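Local coordinates for protein purine nucleoside phosphorylase (Schistosoma mansoni, PDB 6B37) that catalyses the reversible phosphorolysis of purine nucleosides such as inosine and guanosine, releasing the free base and ribose 1-phosphate, at residues I115-G120 / M221-E226; V132-H137 / G192-N197. All blocks are in the same frame, centred on the assembly; numbering follows the deposited sequence.

Overall arrangement
Read from the N terminus, the chain first lays down strand 112-121, which holds residues 115-120 of contact 1, and then turns back into strand 131-139, half of contact 2. After helix 170-182 it returns as strand 189-196 and pairs with strand 131-139, closing contact 2. Only after helix 205-213 and strand 218-220 does the turn 221-226 meet strand 112-121 and close contact 1, so contact 2 is nested inside the larger loop. The centres lie about 9 Å apart, and Tyr-194 of contact 2 reaches Ser-222 of contact 1. Together they tie central strands of one mixed sheet to helix 224-232, and both touch the bound benzothiazolol.

Contact 1 of 2, residues I115-G120 / M221-E226; sequences ITNLAG and MSTVPE. With CGD (1,3-benzothiazol-2-ol), chain H; DMS (dimethyl sulfoxide), chain D.
Asn-117 and Ser-222 mark the closest backbone approach, 7.2 Å between their CA atoms, and side chains bridge the gap between strand 115-120 and the turn that leads into helix 224-232. The link between the two is a hydrogen bond from Asn-117 ND2 to Thr-223 OG1, 2.9 Å long and bent to 145° at the hydrogen, with the hydroxyl tilted 22° from the amide plane. Asn-117 reaches it with CG between its own backbone N and carbonyl carbon (chi1 62°), and the two side chains cross at about a right angle. Ser-241 holds the other end of the amide at OD1, which fixes its flip.

Thr-223 occupies the N-cap position without making a capping bond; its hydroxyl is turned to Asn-117 and, more weakly, to Arg-86. Ile-115 CG2 lies 3.8 Å from Thr-223 OG1, with the threonine methyl close by, as the two side chains slide past each other in opposite directions. At the third residue of the helix, Glu-226 CB comes to 4.4 Å from Ile-115 CD1, while its carboxylate forms a salt bridge with Arg-86. That arginine also bonds the carbonyl oxygen of Thr-116, stitching helix to strand a second time.

Further along, the strand and the turn line a pocket. Leu-118 N donates to the oxygen of a dimethyl sulfoxide, probably from the crystallisation liquor, at 3.1 Å; Ser-35 N also bonds this molecule. Leu-118 O accepts a water at 2.7 Å. The benzothiazolol lies between Gly-120, whose N is 3.4 Å from ligand C2, and Met-221, whose CG is 3.4 Å from the ligand oxygen. The chemistry is that of a polar pocket set on a buried amide-hydroxyl link: Ser-35, Arg-86, His-88 and Ser-222 gather here, consistent with the phosphate site of related trimeric phosphorylases.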
ATOM      1  N   ILE A 115      17.215   9.474  16.287  1.00 22.43           N
ATOM      2  CA  ILE A 115      16.493   9.988  15.115  1.00 23.58           C
ATOM      3  C   ILE A 115      15.539  11.114  15.523  1.00 26.22           C
ATOM      4  O   ILE A 115      14.834  10.997  16.531  1.00 27.06           O
ATOM      5  CB  ILE A 115      15.670   8.878  14.413  1.00 21.01           C
ATOM      6  CG1 ILE A 115      16.553   7.698  14.033  1.00 24.70           C
ATOM      7  CG2 ILE A 115      14.971   9.444  13.183  1.00 24.75           C
ATOM      8  CD1 ILE A 115      15.751   6.467  13.476  1.00 26.37           C
ATOM      9  N   THR A 116      15.500  12.197  14.730  1.00 23.89           N
ATOM     10  CA  THR A 116      14.450  13.210  14.853  1.00 21.91           C
ATOM     11  C   THR A 116      13.714  13.374  13.521  1.00 22.21           C
ATOM     12  O   THR A 116      14.225  13.038  12.452  1.00 24.12           O
ATOM     13  CB  THR A 116      14.985  14.582  15.308  1.00 23.82           C
ATOM     14  OG1 THR A 116      15.950  15.086  14.369  1.00 26.23           O
ATOM     15  CG2 THR A 116      15.627  14.505  16.721  1.00 28.21           C
ATOM     16  N   ASN A 117      12.481  13.893  13.609  1.00 22.94           N
ATOM     17  CA  ASN A 117      11.668  14.179  12.429  1.00 20.31           C
ATOM     18  C   ASN A 117      10.668  15.296  12.743  1.00 23.91           C
ATOM     19  O   ASN A 117      10.474  15.665  13.906  1.00 21.83           O
ATOM     20  CB  ASN A 117      10.925  12.923  11.918  1.00 22.53           C
ATOM     21  CG  ASN A 117       9.944  12.354  12.912  1.00 24.31           C
ATOM     22  OD1 ASN A 117       8.999  13.030  13.304  1.00 25.47           O
ATOM     23  ND2 ASN A 117      10.098  11.066  13.257  1.00 27.91           N
ATOM     24  N   LEU A 118      10.095  15.881  11.684  1.00 23.15           N
ATOM     25  CA  LEU A 118       8.955  16.794  11.786  1.00 20.76           C
ATOM     26  C   LEU A 118       7.664  16.043  11.462  1.00 21.71           C
ATOM     27  O   LEU A 118       7.625  15.236  10.522  1.00 24.10           O
ATOM     28  CB  LEU A 118       9.144  17.984  10.851  1.00 25.62           C
ATOM     29  CG  LEU A 118      10.029  19.066  11.474  1.00 34.53           C
ATOM     30  CD1 LEU A 118      10.795  19.794  10.409  1.00 59.42           C
ATOM     31  CD2 LEU A 118       9.153  20.018  12.288  1.00 32.23           C
ATOM     32  N   ALA A 119       6.607  16.279  12.250  1.00 22.33           N
ATOM     33  CA  ALA A 119       5.386  15.483  12.137  1.00 23.38           C
ATOM     34  C   ALA A 119       4.148  16.332  12.401  1.00 23.16           C
ATOM     35  O   ALA A 119       4.210  17.400  13.026  1.00 23.27           O
ATOM     36  CB  ALA A 119       5.413  14.293  13.098  1.00 21.03           C
ATOM     37  N   GLY A 120       3.016  15.845  11.893  1.00 20.03           N
ATOM     38  CA  GLY A 120       1.717  16.463  12.195  1.00 22.23           C
ATOM     39  C   GLY A 120       1.085  15.852  13.440  1.00 21.88           C
ATOM     40  O   GLY A 120       1.180  14.642  13.675  1.00 22.25           O
ATOM     41  N   MET A 221       6.420  11.289   7.328  1.00 19.55           N
ATOM     42  CA  MET A 221       6.808  10.621   6.076  1.00 17.17           C
ATOM     43  C   MET A 221       8.187   9.968   6.119  1.00 19.99           C
ATOM     44  O   MET A 221       8.754   9.669   5.055  1.00 21.28           O
ATOM     45  CB  MET A 221       6.804  11.597   4.883  1.00 22.71           C
ATOM     46  CG  MET A 221       5.538  12.338   4.622  1.00 22.88           C
ATOM     47  SD  MET A 221       5.794  13.642   3.348  1.00 19.40           S
ATOM     48  CE  MET A 221       4.251  14.528   3.564  1.00 20.98           C
ATOM     49  N   SER A 222       8.771   9.772   7.301  1.00 18.90           N
ATOM     50  CA  SER A 222      10.127   9.236   7.402  1.00 19.70           C
ATOM     51  C   SER A 222      10.171   8.213   8.546  1.00 18.99           C
ATOM     52  O   SER A 222       9.142   7.739   9.029  1.00 19.75           O
ATOM     53  CB  SER A 222      11.135  10.365   7.634  1.00 21.83           C
ATOM     54  OG  SER A 222      10.999  10.884   8.958  1.00 24.87           O
ATOM     55  N   THR A 223      11.395   7.882   8.967  1.00 20.11           N
ATOM     56  CA  THR A 223      11.734   7.275  10.258  1.00 19.73           C
ATOM     57  C   THR A 223      11.430   5.765  10.323  1.00 20.86           C
ATOM     58  O   THR A 223      12.340   4.962  10.626  1.00 19.24           O
ATOM     59  CB  THR A 223      11.068   8.061  11.397  1.00 20.02           C
ATOM     60  OG1 THR A 223      11.601   9.395  11.387  1.00 20.87           O
ATOM     61  CG2 THR A 223      11.403   7.449  12.770  1.00 21.62           C
ATOM     62  N   VAL A 224      10.195   5.329  10.035  1.00 19.16           N
ATOM     63  CA  VAL A 224       9.864   3.893  10.157  1.00 17.33           C
ATOM     64  C   VAL A 224      10.762   2.993   9.311  1.00 17.61           C
ATOM     65  O   VAL A 224      11.154   1.908   9.805  1.00 18.70           O
ATOM     66  CB  VAL A 224       8.356   3.687   9.909  1.00 18.94           C
ATOM     67  CG1 VAL A 224       7.943   2.216   9.745  1.00 20.13           C
ATOM     68  CG2 VAL A 224       7.557   4.294  11.092  1.00 19.36           C
ATOM     69  N   PRO A 225      11.132   3.331   8.061  1.00 17.66           N
ATOM     70  CA  PRO A 225      12.057   2.427   7.306  1.00 16.87           C
ATOM     71  C   PRO A 225      13.397   2.225   8.008  1.00 16.53           C
ATOM     72  O   PRO A 225      13.856   1.060   8.124  1.00 17.91           O
ATOM     73  CB  PRO A 225      12.193   3.129   5.945  1.00 19.34           C
ATOM     74  CG  PRO A 225      10.822   3.872   5.812  1.00 18.81           C
ATOM     75  CD  PRO A 225      10.615   4.425   7.193  1.00 17.62           C
ATOM     76  N   GLU A 226      14.017   3.311   8.496  1.00 20.10           N
ATOM     77  CA  GLU A 226      15.304   3.203   9.206  1.00 18.10           C
ATOM     78  C   GLU A 226      15.160   2.439  10.516  1.00 19.94           C
ATOM     79  O   GLU A 226      16.062   1.674  10.891  1.00 20.72           O
ATOM     80  CB  GLU A 226      15.905   4.585   9.493  1.00 25.85           C
ATOM     81  CG  GLU A 226      16.166   5.461   8.318  1.00 30.30           C
ATOM     82  CD  GLU A 226      15.018   6.421   8.079  1.00 33.25           C
ATOM     83  OE1 GLU A 226      13.961   5.951   7.702  1.00 25.84           O
ATOM     84  OE2 GLU A 226      15.161   7.647   8.296  1.00 49.05           O
TER
HETATM   85  C4  CGD H 307       4.458  18.295   9.382  1.00 30.79           C
HETATM   86  C5  CGD H 307       5.067  17.396   8.864  1.00 31.95           C
HETATM   87  C6  CGD H 307       4.518  16.182   8.227  1.00 23.84           C
HETATM   88  C3  CGD H 307       3.402  18.396   9.473  1.00 28.84           C
HETATM   89  C2  CGD H 307       2.589  17.629   9.077  1.00 38.40           C
HETATM   90  C1  CGD H 307       2.864  16.353   8.393  1.00 24.07           C
HETATM   91  O   CGD H 307       2.968  13.087   6.648  1.00 28.13           O
HETATM   92  C   CGD H 307       3.300  14.282   7.257  1.00 19.06           C
HETATM   93  S   CGD H 307       4.858  14.829   7.477  1.00 25.74           S
HETATM   94  N   CGD H 307       2.155  15.137   7.752  1.00 23.75           N
HETATM   95  S   DMS D 303      11.607  14.811   8.086  1.00 36.32           S
HETATM   96  O   DMS D 303      11.691  15.946   9.054  1.00 34.54           O
HETATM   97  C1  DMS D 303      13.237  14.261   7.629  1.00 32.22           C
HETATM   98  C2  DMS D 303      10.671  13.437   8.632  1.00 35.43           C
HETATM   99  O   HOH W   1       8.263  12.683   9.979  1.00 31.32           O

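Contact 2 of 2, residues V132-H137 / G192-N197. With CGD (1,3-benzothiazol-2-ol), chain H.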
ATOM      1  N   VAL A 132       7.326  14.656  20.799  1.00 26.92           N
ATOM      2  CA  VAL A 132       6.750  13.341  21.083  1.00 24.68           C
ATOM      3  C   VAL A 132       7.858  12.274  21.060  1.00 26.51           C
ATOM      4  O   VAL A 132       8.489  12.047  20.022  1.00 25.41           O
ATOM      5  CB  VAL A 132       5.630  12.975  20.095  1.00 26.40           C
ATOM      6  CG1 VAL A 132       5.099  11.598  20.394  1.00 28.10           C
ATOM      7  CG2 VAL A 132       4.509  13.997  20.170  1.00 29.58           C
ATOM      8  N   LEU A 133       8.080  11.601  22.200  1.00 26.89           N
ATOM      9  CA  LEU A 133       8.902  10.387  22.218  1.00 24.44           C
ATOM     10  C   LEU A 133       8.096   9.255  21.587  1.00 25.71           C
ATOM     11  O   LEU A 133       6.992   8.941  22.046  1.00 26.75           O
ATOM     12  CB  LEU A 133       9.327  10.044  23.657  1.00 27.30           C
ATOM     13  CG  LEU A 133       9.912  11.200  24.486  1.00 29.79           C
ATOM     14  CD1 LEU A 133      10.155  10.788  25.938  1.00 31.60           C
ATOM     15  CD2 LEU A 133      11.212  11.671  23.857  1.00 35.35           C
ATOM     16  N   ILE A 134       8.604   8.672  20.508  1.00 22.21           N
ATOM     17  CA  ILE A 134       7.837   7.645  19.803  1.00 20.39           C
ATOM     18  C   ILE A 134       7.951   6.308  20.537  1.00 27.40           C
ATOM     19  O   ILE A 134       9.060   5.813  20.782  1.00 25.59           O
ATOM     20  CB  ILE A 134       8.310   7.518  18.346  1.00 19.86           C
ATOM     21  CG1 ILE A 134       8.047   8.858  17.606  1.00 23.80           C
ATOM     22  CG2 ILE A 134       7.624   6.365  17.632  1.00 23.35           C
ATOM     23  CD1 ILE A 134       8.673   8.982  16.223  1.00 29.32           C
ATOM     24  N   LYS A 135       6.797   5.699  20.876  1.00 22.88           N
ATOM     25  CA  LYS A 135       6.776   4.433  21.612  1.00 22.77           C
ATOM     26  C   LYS A 135       6.318   3.246  20.758  1.00 21.41           C
ATOM     27  O   LYS A 135       6.427   2.100  21.233  1.00 25.14           O
ATOM     28  CB  LYS A 135       5.874   4.537  22.856  1.00 25.02           C
ATOM     29  CG  LYS A 135       4.418   4.828  22.546  1.00 30.76           C
ATOM     30  CD  LYS A 135       3.644   4.932  23.866  1.00 38.50           C
ATOM     31  CE  LYS A 135       2.166   5.133  23.621  1.00 44.44           C
ATOM     32  NZ  LYS A 135       1.439   5.200  24.926  1.00 56.02           N
ATOM     33  N   GLY A 136       5.826   3.484  19.541  1.00 22.22           N
ATOM     34  CA  GLY A 136       5.338   2.448  18.634  1.00 18.63           C
ATOM     35  C   GLY A 136       4.926   3.096  17.331  1.00 20.35           C
ATOM     36  O   GLY A 136       4.964   4.317  17.192  1.00 20.25           O
ATOM     37  N   HIS A 137       4.535   2.272  16.352  1.00 19.39           N
ATOM     38  CA  HIS A 137       4.171   2.832  15.049  1.00 17.60           C
ATOM     39  C   HIS A 137       3.085   2.019  14.348  1.00 19.45           C
ATOM     40  O   HIS A 137       2.816   0.848  14.679  1.00 19.67           O
ATOM     41  CB  HIS A 137       5.415   3.007  14.140  1.00 19.28           C
ATOM     42  CG  HIS A 137       6.058   1.736  13.658  1.00 19.37           C
ATOM     43  ND1 HIS A 137       7.421   1.522  13.768  1.00 19.76           N
ATOM     44  CD2 HIS A 137       5.548   0.639  13.048  1.00 20.56           C
ATOM     45  CE1 HIS A 137       7.718   0.342  13.256  1.00 21.37           C
ATOM     46  NE2 HIS A 137       6.604  -0.205  12.791  1.00 21.15           N
ATOM     47  N   GLY A 192       3.883   8.869  22.238  1.00 24.82           N
ATOM     48  CA  GLY A 192       2.821   8.558  21.287  1.00 24.54           C
ATOM     49  C   GLY A 192       3.211   7.585  20.189  1.00 23.94           C
ATOM     50  O   GLY A 192       4.383   7.223  20.013  1.00 23.69           O
ATOM     51  N   VAL A 193       2.174   7.180  19.437  1.00 21.92           N
ATOM     52  CA  VAL A 193       2.261   6.257  18.299  1.00 22.27           C
ATOM     53  C   VAL A 193       2.370   7.050  16.991  1.00 23.18           C
ATOM     54  O   VAL A 193       1.553   7.949  16.740  1.00 21.72           O
ATOM     55  CB  VAL A 193       1.027   5.344  18.275  1.00 22.40           C
ATOM     56  CG1 VAL A 193       1.022   4.466  17.026  1.00 24.09           C
ATOM     57  CG2 VAL A 193       0.929   4.471  19.557  1.00 26.94           C
ATOM     58  N   TYR A 194       3.368   6.701  16.160  1.00 21.90           N
ATOM     59  CA  TYR A 194       3.681   7.367  14.884  1.00 20.10           C
ATOM     60  C   TYR A 194       3.103   6.605  13.687  1.00 19.67           C
ATOM     61  O   TYR A 194       3.440   5.435  13.476  1.00 19.30           O
ATOM     62  CB  TYR A 194       5.189   7.474  14.732  1.00 21.60           C
ATOM     63  CG  TYR A 194       5.759   8.151  13.504  1.00 18.86           C
ATOM     64  CD1 TYR A 194       6.214   9.456  13.558  1.00 18.92           C
ATOM     65  CD2 TYR A 194       5.947   7.451  12.324  1.00 20.62           C
ATOM     66  CE1 TYR A 194       6.799  10.068  12.458  1.00 19.44           C
ATOM     67  CE2 TYR A 194       6.533   8.055  11.232  1.00 19.03           C
ATOM     68  CZ  TYR A 194       6.949   9.361  11.292  1.00 20.49           C
ATOM     69  OH  TYR A 194       7.571   9.983  10.240  1.00 21.26           O
ATOM     70  N   ALA A 195       2.243   7.281  12.912  1.00 19.57           N
ATOM     71  CA  ALA A 195       1.732   6.749  11.651  1.00 18.37           C
ATOM     72  C   ALA A 195       2.666   7.139  10.512  1.00 18.77           C
ATOM     73  O   ALA A 195       2.969   8.317  10.336  1.00 18.49           O
ATOM     74  CB  ALA A 195       0.338   7.308  11.372  1.00 23.00           C
ATOM     75  N   PHE A 196       3.110   6.158   9.723  1.00 18.36           N
ATOM     76  CA  PHE A 196       3.948   6.395   8.538  1.00 17.61           C
ATOM     77  C   PHE A 196       3.056   6.598   7.309  1.00 17.68           C
ATOM     78  O   PHE A 196       2.409   5.643   6.850  1.00 17.55           O
ATOM     79  CB  PHE A 196       4.898   5.213   8.347  1.00 17.15           C
ATOM     80  CG  PHE A 196       5.827   5.312   7.144  1.00 19.07           C
ATOM     81  CD1 PHE A 196       6.184   6.524   6.594  1.00 20.35           C
ATOM     82  CD2 PHE A 196       6.414   4.136   6.613  1.00 16.85           C
ATOM     83  CE1 PHE A 196       7.046   6.608   5.479  1.00 20.35           C
ATOM     84  CE2 PHE A 196       7.273   4.213   5.528  1.00 16.83           C
ATOM     85  CZ  PHE A 196       7.612   5.450   4.960  1.00 18.38           C
ATOM     86  N   ASN A 197       2.947   7.859   6.865  1.00 18.17           N
ATOM     87  CA  ASN A 197       2.346   8.272   5.588  1.00 17.34           C
ATOM     88  C   ASN A 197       3.441   8.257   4.529  1.00 17.09           C
ATOM     89  O   ASN A 197       4.401   9.033   4.614  1.00 17.29           O
ATOM     90  CB  ASN A 197       1.749   9.679   5.760  1.00 17.68           C
ATOM     91  CG  ASN A 197       1.380  10.360   4.438  1.00 18.49           C
ATOM     92  OD1 ASN A 197       1.065   9.697   3.445  1.00 20.26           O
ATOM     93  ND2 ASN A 197       1.397  11.700   4.430  1.00 19.53           N
TER
HETATM   94  C4  CGD H 307       4.458  18.295   9.382  1.00 30.79           C
HETATM   95  C5  CGD H 307       5.067  17.396   8.864  1.00 31.95           C
HETATM   96  C6  CGD H 307       4.518  16.182   8.227  1.00 23.84           C
HETATM   97  C3  CGD H 307       3.402  18.396   9.473  1.00 28.84           C
HETATM   98  C2  CGD H 307       2.589  17.629   9.077  1.00 38.40           C
HETATM   99  C1  CGD H 307       2.864  16.353   8.393  1.00 24.07           C
HETATM  100  O   CGD H 307       2.968  13.087   6.648  1.00 28.13           O
HETATM  101  C   CGD H 307       3.300  14.282   7.257  1.00 19.06           C
HETATM  102  S   CGD H 307       4.858  14.829   7.477  1.00 25.74           S
HETATM  103  N   CGD H 307       2.155  15.137   7.752  1.00 23.75           N
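Strands 131-139 and 189-196 pair in parallel within the central mixed sheet, with Ile-134 facing Gly-192. Gly-192 is gripped through both backbone polar atoms: its N donates to Leu-133 O at 3.1 Å, and its O accepts from Lys-135 N at 3.0 Å. The next bond runs from Tyr-194 N to Gly-136 O, 3.0 Å and nearly straight at 173°. Between these bonds the first strand spends one residue more than the second, a beta bulge at Lys-135 and Gly-136, and the segment axes diverge by 44°.

Ile-134 and Tyr-194 share one face of the sheet, where Ile-134 CD1 comes to 3.7 Å from Tyr-194 CD1, oblique to the ring. On the tyrosine, CG stands opposite the backbone N (chi1 -179°), which carries the ring past the isoleucine, and the tyrosine OH on to a hydrogen bond with Ser-222 N. Val-132 CG1 packs 3.5 Å from Gly-192 N. Beyond the paired part, Asn-197 ND2 donates to the benzothiazolol oxygen at 3.1 Å.

Strand 236-246 flanks the pair beside 131-139, strand 218-220 beside 189-196, and Val-224 of helix 224-232 packs on His-137, Tyr-194 and Phe-196.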